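PDB 2E7Z: acetylene hydratase from Pelobacter acetylenicus, which catalyses the non-redox hydration of acetylene to acetaldehyde, using a tungsten-bis(molybdopterin guanine dinucleotide) cofactor and one [4Fe-4S] cluster. Local coordinates for residues A[25-30]-A[44-49]; A[704-709]-A[713-718]. All blocks are in the same frame, centred on the assembly; numbering follows the deposited sequence.

Contact 1 (25-30 with 44-49) and contact 2 (704-709 with 713-718) lie on opposite sides of the chain's centre, their centres about 37 Å apart, yet both reach the same molybdopterin guanine dinucleotide. Contact 1 brings Lys45 to its pterin end, whereas contact 2 brings Arg717 to its guanosine and one phosphate oxygen. Both are mainly buried, although Val47 of contact 1 is exposed. The two share no helix or strand. In contact 1 a strand edge meets a helix end through one threonine hydroxyl and two waters, close to the iron-sulfur cluster; in contact 2 two loop segments pair directly, backbone to backbone, before strand 720-726.

Contact 1: A[25-30]-A[44-49]; sequences IQTKSI and MKSVNA. With SF4 (iron/sulfur cluster), chain D; MGD (2-amino-5,6-dimercapto-7-methyl-3,7,8a,9-tetrahydro-8-oxa-1,3,9,10-tetraaza-anthracen-4-one guanosine dinucleotide), chain F.
The backbone O of Ser46 is gripped by two donors: the hydroxyl of Thr27 at 2.7 Å (OG1 to O) and, within its own segment, the amide N of Ala49 at 3.0 Å. They arrive on opposite faces of the carbonyl plane, and OG1 stands well above it, 41° out, rather than on a lone pair. The Thr27 hydroxyl can do this because it sits between backbone N and carbonyl carbon (chi1 47°), reaching for the end of helix 44-47. Two waters widen the joint. One donates to both Ile25 O and Val47 O; the other accepts from Thr27 N and donates to Val47 O at 2.7 Å, water oxygen to carbonyl oxygen. Strand 25-29 is an outermost strand of the three-stranded antiparallel sheet at the N-terminus of this DMSO reductase family enzyme. Gln26 and Lys28 bond to strand 14-19, which leaves the other edge, with Ile25 O and Thr27 N, for the waters. The helix follows directly on Cys43, a ligand of the [4Fe-4S] cluster, and Lys45 and Ser46 turn to the cofactors. Ser46 lays CB against sulfur S4 of the cluster at 3.5 Å; its buried OG has no partner in the model. Lys45 bends at its last two torsions, bringing CE to 3.7 Å from cluster S3 and NZ to 2.9 Å from the pterin amino nitrogen N19. It thus lies between cluster and pterin, and NZ is also hydrogen-bonded to Asp605 O. Where the helix ends, Asn48 folds its amide back: ND2 donates to Met44 O at 3.0 Å, while Asn48 N bonds to the opposite face of that same oxygen.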
loop_
_atom_site.group_PDB
_atom_site.type_symbol
_atom_site.label_atom_id
_atom_site.label_comp_id
_atom_site.label_asym_id
_atom_site.label_seq_id
_atom_site.Cartn_x
_atom_site.Cartn_y
_atom_site.Cartn_z
ATOM N N ILE A 25 -22.129 -1.362 -19.066
ATOM C CA ILE A 25 -22.114 -0.305 -18.068
ATOM C C ILE A 25 -21.200 0.819 -18.516
ATOM O O ILE A 25 -19.987 0.612 -18.712
ATOM C CB ILE A 25 -21.683 -0.823 -16.667
ATOM C CG1 ILE A 25 -22.589 -1.986 -16.255
ATOM C CG2 ILE A 25 -21.710 0.328 -15.665
ATOM C CD1 ILE A 25 -22.123 -2.730 -15.014
ATOM N N GLN A 26 -21.769 2.008 -18.658
ATOM C CA GLN A 26 -20.998 3.181 -18.977
ATOM C C GLN A 26 -20.641 3.907 -17.686
ATOM O O GLN A 26 -21.519 4.208 -16.866
ATOM C CB GLN A 26 -21.794 4.093 -19.908
ATOM C CG GLN A 26 -21.157 5.454 -20.131
ATOM C CD GLN A 26 -22.087 6.407 -20.851
ATOM O OE1 GLN A 26 -21.877 6.720 -22.012
ATOM N NE2 GLN A 26 -23.141 6.847 -20.167
ATOM N N THR A 27 -19.348 4.166 -17.501
ATOM C CA THR A 27 -18.855 4.943 -16.364
ATOM C C THR A 27 -18.346 6.304 -16.833
ATOM O O THR A 27 -17.740 6.408 -17.910
ATOM C CB THR A 27 -17.719 4.212 -15.646
ATOM O OG1 THR A 27 -16.783 3.738 -16.624
ATOM C CG2 THR A 27 -18.260 3.031 -14.836
ATOM N N LYS A 28 -18.633 7.342 -16.053
ATOM C CA LYS A 28 -18.185 8.702 -16.363
ATOM C C LYS A 28 -17.910 9.507 -15.100
ATOM O O LYS A 28 -18.305 9.106 -14.002
ATOM C CB LYS A 28 -19.201 9.418 -17.254
ATOM C CG LYS A 28 -20.549 9.662 -16.620
ATOM C CD LYS A 28 -21.490 10.370 -17.600
ATOM C CE LYS A 28 -21.592 9.624 -18.930
ATOM N NZ LYS A 28 -22.661 10.189 -19.816
ATOM N N SER A 29 -17.200 10.624 -15.234
ATOM C CA SER A 29 -16.949 11.480 -14.097
ATOM C C SER A 29 -18.284 11.965 -13.555
ATOM O O SER A 29 -19.240 12.187 -14.314
ATOM C CB SER A 29 -16.009 12.648 -14.432
ATOM O OG SER A 29 -16.562 13.479 -15.429
ATOM N N ILE A 30 -18.370 12.043 -12.238
ATOM C CA ILE A 30 -19.620 12.414 -11.601
ATOM C C ILE A 30 -20.062 13.801 -12.087
ATOM O O ILE A 30 -19.291 14.763 -12.070
ATOM C CB ILE A 30 -19.513 12.294 -10.066
ATOM C CG1 ILE A 30 -20.903 12.420 -9.426
ATOM C CG2 ILE A 30 -18.505 13.287 -9.496
ATOM C CD1 ILE A 30 -21.003 11.705 -8.112
ATOM N N MET A 44 -8.846 6.234 -17.691
ATOM C CA MET A 44 -9.103 5.148 -18.619
ATOM C C MET A 44 -9.392 3.828 -17.902
ATOM O O MET A 44 -10.149 3.027 -18.406
ATOM C CB MET A 44 -7.964 4.973 -19.635
ATOM C CG MET A 44 -6.610 4.719 -18.978
ATOM S SD MET A 44 -5.325 4.476 -20.217
ATOM C CE MET A 44 -5.143 6.108 -20.938
ATOM N N LYS A 45 -8.790 3.609 -16.727
ATOM C CA LYS A 45 -9.009 2.339 -16.019
ATOM C C LYS A 45 -10.461 2.211 -15.597
ATOM O O LYS A 45 -11.041 1.128 -15.682
ATOM C CB LYS A 45 -8.075 2.203 -14.803
ATOM C CG LYS A 45 -6.602 2.212 -15.233
ATOM C CD LYS A 45 -5.621 2.030 -14.077
ATOM C CE LYS A 45 -5.680 3.149 -13.053
ATOM N NZ LYS A 45 -5.348 4.483 -13.636
ATOM N N SER A 46 -11.032 3.333 -15.158
ATOM C CA SER A 46 -12.436 3.364 -14.765
ATOM C C SER A 46 -13.393 3.381 -15.946
ATOM O O SER A 46 -14.391 2.652 -15.960
ATOM C CB SER A 46 -12.696 4.565 -13.878
ATOM O OG SER A 46 -13.951 4.455 -13.236
ATOM N N VAL A 47 -13.097 4.226 -16.932
ATOM C CA VAL A 47 -13.933 4.316 -18.131
ATOM C C VAL A 47 -14.130 2.947 -18.756
ATOM O O VAL A 47 -15.212 2.613 -19.246
ATOM C CB VAL A 47 -13.309 5.259 -19.177
ATOM C CG1 VAL A 47 -14.003 5.103 -20.552
ATOM C CG2 VAL A 47 -13.401 6.682 -18.675
ATOM N N ASN A 48 -13.065 2.149 -18.732
ATOM C CA ASN A 48 -13.075 0.844 -19.363
ATOM C C ASN A 48 -13.230 -0.305 -18.374
ATOM O O ASN A 48 -12.977 -1.449 -18.715
ATOM C CB ASN A 48 -11.806 0.669 -20.185
ATOM C CG ASN A 48 -11.739 1.656 -21.338
ATOM O OD1 ASN A 48 -12.517 1.563 -22.292
ATOM N ND2 ASN A 48 -10.811 2.604 -21.263
ATOM N N ALA A 49 -13.676 -0.003 -17.155
ATOM C CA ALA A 49 -13.813 -1.046 -16.150
ATOM C C ALA A 49 -14.758 -2.178 -16.524
ATOM O O ALA A 49 -14.559 -3.330 -16.122
ATOM C CB ALA A 49 -14.199 -0.431 -14.791
HETATM FE FE1 SF4 D . -9.012 6.168 -12.105
HETATM FE FE2 SF4 D . -10.803 4.872 -10.573
HETATM FE FE3 SF4 D . -9.909 7.321 -9.842
HETATM FE FE4 SF4 D . -8.292 5.190 -9.671
HETATM S S1 SF4 D . -10.170 5.487 -8.455
HETATM S S2 SF4 D . -7.731 7.280 -10.520
HETATM S S3 SF4 D . -8.965 3.929 -11.490
HETATM S S4 SF4 D . -11.140 6.842 -11.738
HETATM P PB MGD F . 5.244 5.767 -9.461
HETATM O O1B MGD F . 4.395 6.142 -10.646
HETATM O O2B MGD F . 5.695 4.341 -9.326
HETATM O O3B MGD F . 4.483 6.137 -8.092
HETATM O O3A MGD F . 2.224 6.692 -7.214
HETATM P PA MGD F . 3.562 7.401 -7.732
HETATM O O1A MGD F . 4.237 8.027 -6.538
HETATM O O2A MGD F . 3.194 8.281 -8.912
HETATM O "O5'" MGD F . 6.548 6.714 -9.456
HETATM C "C5'" MGD F . 6.313 8.106 -9.561
HETATM C "C4'" MGD F . 7.633 8.849 -9.468
HETATM O "O4'" MGD F . 8.342 8.439 -8.293
HETATM C "C3'" MGD F . 8.527 8.542 -10.665
HETATM O "O3'" MGD F . 8.635 9.711 -11.478
HETATM C "C2'" MGD F . 9.862 8.163 -10.063
HETATM O "O2'" MGD F . 10.985 8.784 -10.685
HETATM C "C1'" MGD F . 9.701 8.649 -8.627
HETATM N N9 MGD F . 10.636 8.011 -7.681
HETATM C C8 MGD F . 11.098 6.746 -7.692
HETATM N N7 MGD F . 11.944 6.506 -6.658
HETATM C C5 MGD F . 12.046 7.673 -5.975
HETATM C C6 MGD F . 12.765 8.156 -4.778
HETATM O O6 MGD F . 13.550 7.406 -4.159
HETATM N N1 MGD F . 12.567 9.426 -4.395
HETATM C C2 MGD F . 11.746 10.275 -5.047
HETATM N N2 MGD F . 11.597 11.537 -4.579
HETATM N N3 MGD F . 11.049 9.896 -6.155
HETATM C C4 MGD F . 11.168 8.646 -6.641
HETATM C C10 MGD F . 2.171 5.503 -6.430
HETATM C C11 MGD F . 0.678 5.195 -6.366
HETATM O O11 MGD F . 0.140 5.203 -7.698
HETATM C C12 MGD F . 0.359 3.890 -5.665
HETATM S S12 MGD F . 1.292 3.372 -4.348
HETATM C C13 MGD F . -0.666 3.118 -6.064
HETATM S S13 MGD F . -1.170 1.736 -5.203
HETATM C C14 MGD F . -1.407 3.417 -7.327
HETATM N N15 MGD F . -0.916 2.580 -8.414
HETATM C C16 MGD F . -1.286 2.909 -9.671
HETATM C C17 MGD F . -1.212 1.975 -10.815
HETATM O O17 MGD F . -0.780 0.808 -10.670
HETATM N N18 MGD F . -1.609 2.426 -12.019
HETATM C C19 MGD F . -2.057 3.684 -12.221
HETATM N N19 MGD F . -2.445 4.043 -13.463
HETATM N N20 MGD F . -2.145 4.598 -11.221
HETATM C C21 MGD F . -1.778 4.270 -9.966
HETATM N N22 MGD F . -1.853 5.176 -8.976
HETATM C C23 MGD F . -1.252 4.901 -7.687
HETATM O O HOH W 1 -17.202 0.727 -17.984
HETATM O O HOH W 2 -17.520 3.894 -19.848
#

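Contact 2: A[704-709]-A[713-718]; sequences DWNLDP and LPNLRG. With MGD (2-amino-5,6-dimercapto-7-methyl-3,7,8a,9-tetrahydro-8-oxa-1,3,9,10-tetraaza-anthracen-4-one guanosine dinucleotide), chain F.
Leu707 and Pro714 face each other as the non-hydrogen-bonded pair of a single antiparallel bridge, CA to CA 4.5 Å, within the long loop that leads to strand 720-726 of the C-terminal dinucleotide-binding domain. One bond closes the bridge at each end: Asn715 N to Asn706 O at 2.9 Å and Asp708 N to Leu713 O at 2.8 Å. The same two carbonyl oxygens also receive CA-H...O contacts, from Pro714 and Leu707 respectively. This paired backbone is the tight part, and side chains close in around it. The methyl CD2 of Leu707 lies against Pro714, 3.5 Å from its CA and 3.9 Å from its CB. Asp708 rests CB against CD1 of Leu713, and its carboxylate turns to Cys301 N and Gln711 N. The side chains of Asn706 and Asn715 cross at about a right angle with their amide planes 76° apart. Asn715 is pinned at both ends of its amide, ND2 giving a hydrogen bond to Gly718 O at 2.7 Å and OD1 accepting from Lys298 N. Solvent is met instead at the two ends of 704-709, where Asp704 is exposed and Pro709 partly so. Three residues past Pro714, Arg717 reaches the cofactor. Its extended chain runs alongside the guanine, with CB, CG and CD near N7, and its guanidinium presents an edge to the phosphate, NH2 donating to O2B at 3.2 Å with an angle of 158° at the hydrogen.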
loop_
_atom_site.group_PDB
_atom_site.type_symbol
_atom_site.label_atom_id
_atom_site.label_comp_id
_atom_site.label_asym_id
_atom_site.label_seq_id
_atom_site.Cartn_x
_atom_site.Cartn_y
_atom_site.Cartn_z
ATOM N N ASP A 704 18.582 -9.247 4.870
ATOM C CA ASP A 704 18.568 -8.124 5.808
ATOM C C ASP A 704 19.240 -6.885 5.232
ATOM O O ASP A 704 18.788 -5.757 5.494
ATOM C CB ASP A 704 19.245 -8.517 7.128
ATOM C CG ASP A 704 18.486 -9.576 7.898
ATOM O OD1 ASP A 704 17.247 -9.707 7.730
ATOM O OD2 ASP A 704 19.140 -10.275 8.717
ATOM N N TRP A 705 20.294 -7.061 4.438
ATOM C CA TRP A 705 20.985 -5.889 3.876
ATOM C C TRP A 705 20.035 -4.994 3.064
ATOM O O TRP A 705 20.226 -3.775 3.030
ATOM C CB TRP A 705 22.233 -6.289 3.065
ATOM C CG TRP A 705 21.917 -6.976 1.774
ATOM C CD1 TRP A 705 21.929 -8.322 1.541
ATOM C CD2 TRP A 705 21.551 -6.352 0.540
ATOM N NE1 TRP A 705 21.583 -8.575 0.233
ATOM C CE2 TRP A 705 21.338 -7.387 -0.406
ATOM C CE3 TRP A 705 21.382 -5.019 0.134
ATOM C CZ2 TRP A 705 20.938 -7.139 -1.731
ATOM C CZ3 TRP A 705 20.989 -4.764 -1.182
ATOM C CH2 TRP A 705 20.797 -5.816 -2.107
ATOM N N ASN A 706 19.002 -5.583 2.442
ATOM C CA ASN A 706 18.071 -4.817 1.608
ATOM C C ASN A 706 16.740 -4.483 2.282
ATOM O O ASN A 706 15.806 -4.053 1.597
ATOM C CB ASN A 706 17.782 -5.551 0.283
ATOM C CG ASN A 706 17.121 -4.652 -0.754
ATOM O OD1 ASN A 706 16.128 -5.034 -1.413
ATOM N ND2 ASN A 706 17.657 -3.487 -0.934
ATOM N N LEU A 707 16.643 -4.737 3.586
ATOM C CA LEU A 707 15.445 -4.383 4.374
ATOM C C LEU A 707 15.632 -3.149 5.231
ATOM O O LEU A 707 16.685 -2.958 5.844
ATOM C CB LEU A 707 14.966 -5.547 5.260
ATOM C CG LEU A 707 14.630 -6.849 4.510
ATOM C CD1 LEU A 707 14.130 -7.869 5.536
ATOM C CD2 LEU A 707 13.579 -6.631 3.418
ATOM N N ASP A 708 14.611 -2.302 5.256
ATOM C CA ASP A 708 14.544 -1.237 6.265
ATOM C C ASP A 708 14.685 -1.907 7.637
ATOM O O ASP A 708 13.934 -2.815 7.970
ATOM C CB ASP A 708 13.217 -0.485 6.108
ATOM C CG ASP A 708 13.046 0.625 7.110
ATOM O OD1 ASP A 708 12.461 0.382 8.197
ATOM O OD2 ASP A 708 13.479 1.755 6.787
ATOM N N PRO A 709 15.718 -1.531 8.419
ATOM C CA PRO A 709 15.976 -2.222 9.683
ATOM C C PRO A 709 14.848 -2.184 10.705
ATOM O O PRO A 709 14.687 -3.129 11.470
ATOM C CB PRO A 709 17.233 -1.510 10.224
ATOM C CG PRO A 709 17.925 -1.038 9.018
ATOM C CD PRO A 709 16.790 -0.577 8.094
ATOM N N LEU A 713 10.604 -3.968 5.731
ATOM C CA LEU A 713 10.111 -3.877 4.359
ATOM C C LEU A 713 11.300 -3.768 3.413
ATOM O O LEU A 713 12.372 -3.305 3.819
ATOM C CB LEU A 713 9.147 -2.689 4.203
ATOM C CG LEU A 713 9.624 -1.283 4.609
ATOM C CD1 LEU A 713 10.451 -0.646 3.512
ATOM C CD2 LEU A 713 8.436 -0.372 4.931
ATOM N N PRO A 714 11.144 -4.221 2.169
ATOM C CA PRO A 714 12.242 -4.198 1.218
ATOM C C PRO A 714 12.468 -2.851 0.529
ATOM O O PRO A 714 11.529 -2.094 0.249
ATOM C CB PRO A 714 11.817 -5.253 0.188
ATOM C CG PRO A 714 10.309 -5.116 0.158
ATOM C CD PRO A 714 9.942 -4.887 1.622
ATOM N N ASN A 715 13.732 -2.597 0.226
ATOM C CA ASN A 715 14.134 -1.421 -0.501
ATOM C C ASN A 715 13.937 -1.678 -2.012
ATOM O O ASN A 715 14.437 -2.685 -2.551
ATOM C CB ASN A 715 15.594 -1.136 -0.153
ATOM C CG ASN A 715 16.229 -0.120 -1.072
ATOM O OD1 ASN A 715 16.230 1.081 -0.780
ATOM N ND2 ASN A 715 16.769 -0.589 -2.191
ATOM N N LEU A 716 13.237 -0.756 -2.694
ATOM C CA LEU A 716 12.907 -0.846 -4.130
ATOM C C LEU A 716 13.324 0.387 -4.927
ATOM O O LEU A 716 13.340 0.359 -6.161
ATOM C CB LEU A 716 11.381 -0.979 -4.322
ATOM C CG LEU A 716 10.802 -2.364 -4.328
ATOM C CD1 LEU A 716 10.790 -2.952 -2.892
ATOM C CD2 LEU A 716 9.412 -2.324 -4.967
ATOM N N ARG A 717 13.585 1.482 -4.213
ATOM C CA ARG A 717 13.706 2.790 -4.840
ATOM C C ARG A 717 15.065 3.364 -4.471
ATOM O O ARG A 717 15.261 3.898 -3.378
ATOM C CB ARG A 717 12.543 3.684 -4.398
ATOM C CG ARG A 717 11.225 3.244 -4.994
ATOM C CD ARG A 717 10.052 4.112 -4.543
ATOM N NE ARG A 717 8.837 3.543 -5.120
ATOM C CZ ARG A 717 8.058 4.105 -6.045
ATOM N NH1 ARG A 717 8.251 5.360 -6.475
ATOM N NH2 ARG A 717 7.055 3.406 -6.535
ATOM N N GLY A 718 16.003 3.206 -5.404
ATOM C CA GLY A 718 17.415 3.462 -5.151
ATOM C C GLY A 718 17.993 2.309 -4.350
ATOM O O GLY A 718 17.288 1.351 -4.032
HETATM P PB MGD F . 5.244 5.767 -9.461
HETATM O O1B MGD F . 4.395 6.142 -10.646
HETATM O O2B MGD F . 5.695 4.341 -9.326
HETATM O O3B MGD F . 4.483 6.137 -8.092
HETATM O O3A MGD F . 2.224 6.692 -7.214
HETATM P PA MGD F . 3.562 7.401 -7.732
HETATM O O1A MGD F . 4.237 8.027 -6.538
HETATM O O2A MGD F . 3.194 8.281 -8.912
HETATM O "O5'" MGD F . 6.548 6.714 -9.456
HETATM C "C5'" MGD F . 6.313 8.106 -9.561
HETATM C "C4'" MGD F . 7.633 8.849 -9.468
HETATM O "O4'" MGD F . 8.342 8.439 -8.293
HETATM C "C3'" MGD F . 8.527 8.542 -10.665
HETATM O "O3'" MGD F . 8.635 9.711 -11.478
HETATM C "C2'" MGD F . 9.862 8.163 -10.063
HETATM O "O2'" MGD F . 10.985 8.784 -10.685
HETATM C "C1'" MGD F . 9.701 8.649 -8.627
HETATM N N9 MGD F . 10.636 8.011 -7.681
HETATM C C8 MGD F . 11.098 6.746 -7.692
HETATM N N7 MGD F . 11.944 6.506 -6.658
HETATM C C5 MGD F . 12.046 7.673 -5.975
HETATM C C6 MGD F . 12.765 8.156 -4.778
HETATM O O6 MGD F . 13.550 7.406 -4.159
HETATM N N1 MGD F . 12.567 9.426 -4.395
HETATM C C2 MGD F . 11.746 10.275 -5.047
HETATM N N2 MGD F . 11.597 11.537 -4.579
HETATM N N3 MGD F . 11.049 9.896 -6.155
HETATM C C4 MGD F . 11.168 8.646 -6.641
HETATM C C10 MGD F . 2.171 5.503 -6.430
HETATM C C11 MGD F . 0.678 5.195 -6.366
HETATM O O11 MGD F . 0.140 5.203 -7.698
HETATM C C12 MGD F . 0.359 3.890 -5.665
HETATM S S12 MGD F . 1.292 3.372 -4.348
HETATM C C13 MGD F . -0.666 3.118 -6.064
HETATM S S13 MGD F . -1.170 1.736 -5.203
HETATM C C14 MGD F . -1.407 3.417 -7.327
HETATM N N15 MGD F . -0.916 2.580 -8.414
HETATM C C16 MGD F . -1.286 2.909 -9.671
HETATM C C17 MGD F . -1.212 1.975 -10.815
HETATM O O17 MGD F . -0.780 0.808 -10.670
HETATM N N18 MGD F . -1.609 2.426 -12.019
HETATM C C19 MGD F . -2.057 3.684 -12.221
HETATM N N19 MGD F . -2.445 4.043 -13.463
HETATM N N20 MGD F . -2.145 4.598 -11.221
HETATM C C21 MGD F . -1.778 4.270 -9.966
HETATM N N22 MGD F . -1.853 5.176 -8.976
HETATM C C23 MGD F . -1.252 4.901 -7.687
#